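Local coordinates for protein tyrosinase (Aspergillus oryzae, PDB 6JU8) that probably oxidises L-tyrosine and L-dopa to L-dopaquinone with molecular oxygen at a dinuclear copper centre, a step of melanin biosynthesis, at residues V52-P57 with L62-L67. The protein carries 1 engineered substitution. Residues are numbered along the deposited sequence; the frame is centred on the assembly and turned at random.
Sequences VIQNRP and LSYFRL
Tyr64 N donates to Ile53 O over 2.9 Å, tying the first turn of helix 64-69 to the last turn of helix 41-55, and Ser63 CA makes a CH···O contact with the same oxygen. A second direct bond runs from Arg56 NH1 to Leu62 O at 3.0 Å. Arginine suits the place because its chain, extended from CG to NE, runs alongside Leu62 and sets NH1 beside that oxygen, which lies near the guanidinium plane; Ile53 CG1 lies over one guanidinium face, toward its rim. A water adds a third link, donating to Gln54 O and accepting from Phe65 N, an amide in the first turn of its helix, where no earlier helical carbonyl is available.

Two consecutive helices are joined here by a short loop, and the second, in the common central domain of tyrosinase, opens with a serine N-cap. With chi1 at 61°, Ser63 OG is swung back between its own N and C, where it accepts from Arg66 N (3.2 Å); it also bonds Asp60 O in the connecting loop. The second helix leads to the copper ligand His71, and the side chain of Leu67 is about 9 Å from that of His71.

The apolar part of the contact centres on Ile53, whose branch CG2 meets Tyr64 CB (4.1 Å) and Leu67 CD1, while the side chain leans on Val117, Ile118 and Ala121 of helix 103-129. Gln54 and Tyr64 extend side by side. Glutamine suits its place because its methylenes pack on the tyrosine, CG 3.6 Å from Tyr64 CB, while its amide reaches Pro196 O through NE2. That nitrogen lies 4.0 Å above one ring face near the rim, the amide standing 88° to the ring. Tyrosine offers this flat face and a hydroxyl that bonds Tyr368 O and Trp373 NE1, the latter on helix 371-389, which carries the copper ligand His376.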
# COMPACT_ATOMS: atom_id res chain seq x y z
N VAL A 52 -6.12 19.09 -10.61
CA VAL A 52 -5.58 20.22 -11.35
C VAL A 52 -4.47 20.90 -10.58
O VAL A 52 -3.39 21.16 -11.12
CB VAL A 52 -6.69 21.23 -11.69
CG1 VAL A 52 -6.12 22.56 -12.15
CG2 VAL A 52 -7.63 20.66 -12.75
N ILE A 53 -4.68 21.18 -9.29
CA ILE A 53 -3.69 21.88 -8.47
C ILE A 53 -2.40 21.07 -8.38
O ILE A 53 -1.29 21.61 -8.48
CB ILE A 53 -4.27 22.20 -7.09
CG1 ILE A 53 -5.38 23.27 -7.19
CG2 ILE A 53 -3.20 22.69 -6.14
CD1 ILE A 53 -6.36 23.28 -6.03
N GLN A 54 -2.52 19.74 -8.23
CA GLN A 54 -1.34 18.88 -8.14
C GLN A 54 -0.60 18.81 -9.47
O GLN A 54 0.61 18.59 -9.45
CB GLN A 54 -1.80 17.45 -7.75
CG GLN A 54 -2.13 17.41 -6.25
CD GLN A 54 -2.63 16.07 -5.77
OE1 GLN A 54 -2.97 15.22 -6.61
NE2 GLN A 54 -2.70 15.88 -4.46
N ASN A 55 -1.27 18.99 -10.60
CA ASN A 55 -0.63 18.92 -11.91
C ASN A 55 -0.08 20.26 -12.38
O ASN A 55 0.52 20.33 -13.47
CB ASN A 55 -1.59 18.35 -12.95
CG ASN A 55 -1.92 16.89 -12.68
OD1 ASN A 55 -1.15 16.18 -12.05
ND2 ASN A 55 -3.07 16.44 -13.19
N ARG A 56 -0.24 21.33 -11.62
CA ARG A 56 0.33 22.63 -12.01
C ARG A 56 1.85 22.53 -11.88
O ARG A 56 2.33 21.78 -11.03
CB ARG A 56 -0.21 23.76 -11.14
CG ARG A 56 -1.68 24.09 -11.39
CD ARG A 56 -2.21 24.95 -10.24
NE ARG A 56 -3.58 25.33 -10.46
CZ ARG A 56 -4.39 26.01 -9.66
NH1 ARG A 56 -3.94 26.38 -8.48
NH2 ARG A 56 -5.64 26.31 -10.04
N PRO A 57 2.59 23.28 -12.68
CA PRO A 57 4.05 23.20 -12.65
C PRO A 57 4.67 23.99 -11.50
O PRO A 57 4.03 24.79 -10.84
CB PRO A 57 4.46 23.79 -13.98
CG PRO A 57 3.37 24.77 -14.30
CD PRO A 57 2.10 24.21 -13.72
N LEU A 62 0.84 28.48 -6.95
CA LEU A 62 -0.39 27.81 -6.47
C LEU A 62 -0.47 26.35 -6.91
O LEU A 62 -1.55 25.76 -6.84
CB LEU A 62 -1.62 28.61 -6.95
CG LEU A 62 -1.65 30.09 -6.56
CD1 LEU A 62 -2.97 30.72 -7.00
CD2 LEU A 62 -1.47 30.28 -5.05
N SER A 63 0.66 25.78 -7.35
CA SER A 63 0.70 24.33 -7.54
C SER A 63 0.72 23.63 -6.19
O SER A 63 1.16 24.21 -5.17
CB SER A 63 1.94 23.91 -8.33
OG SER A 63 3.14 24.27 -7.64
N TYR A 64 0.30 22.36 -6.16
CA TYR A 64 0.37 21.64 -4.89
C TYR A 64 1.78 21.60 -4.32
O TYR A 64 2.00 21.83 -3.12
CB TYR A 64 -0.16 20.21 -5.11
CG TYR A 64 -0.27 19.43 -3.80
CD1 TYR A 64 -1.45 19.46 -3.05
CD2 TYR A 64 0.80 18.67 -3.35
CE1 TYR A 64 -1.55 18.75 -1.87
CE2 TYR A 64 0.72 17.95 -2.16
CZ TYR A 64 -0.45 18.01 -1.43
OH TYR A 64 -0.54 17.29 -0.26
N PHE A 65 2.76 21.31 -5.18
CA PHE A 65 4.13 21.22 -4.71
C PHE A 65 4.53 22.53 -4.02
O PHE A 65 5.12 22.55 -2.95
CB PHE A 65 5.11 20.92 -5.86
CG PHE A 65 6.53 20.77 -5.37
CD1 PHE A 65 7.31 21.89 -5.11
CD2 PHE A 65 7.08 19.50 -5.17
CE1 PHE A 65 8.61 21.77 -4.63
CE2 PHE A 65 8.36 19.38 -4.68
CZ PHE A 65 9.13 20.50 -4.44
N ARG A 66 4.25 23.67 -4.67
CA ARG A 66 4.69 24.93 -4.09
C ARG A 66 3.91 25.30 -2.84
O ARG A 66 4.47 25.91 -1.92
CB ARG A 66 4.61 26.04 -5.14
CG ARG A 66 5.57 25.89 -6.31
CD ARG A 66 7.03 26.13 -5.94
NE ARG A 66 7.25 27.41 -5.26
CZ ARG A 66 7.28 28.58 -5.87
NH1 ARG A 66 7.06 28.68 -7.18
NH2 ARG A 66 7.49 29.70 -5.17
N LEU A 67 2.62 24.97 -2.76
CA LEU A 67 1.86 25.21 -1.53
C LEU A 67 2.37 24.36 -0.38
O LEU A 67 2.59 24.88 0.73
CB LEU A 67 0.37 24.92 -1.78
CG LEU A 67 -0.29 25.91 -2.75
CD1 LEU A 67 -1.66 25.39 -3.14
CD2 LEU A 67 -0.39 27.28 -2.08
O HOH W 1 2.39 20.25 -7.86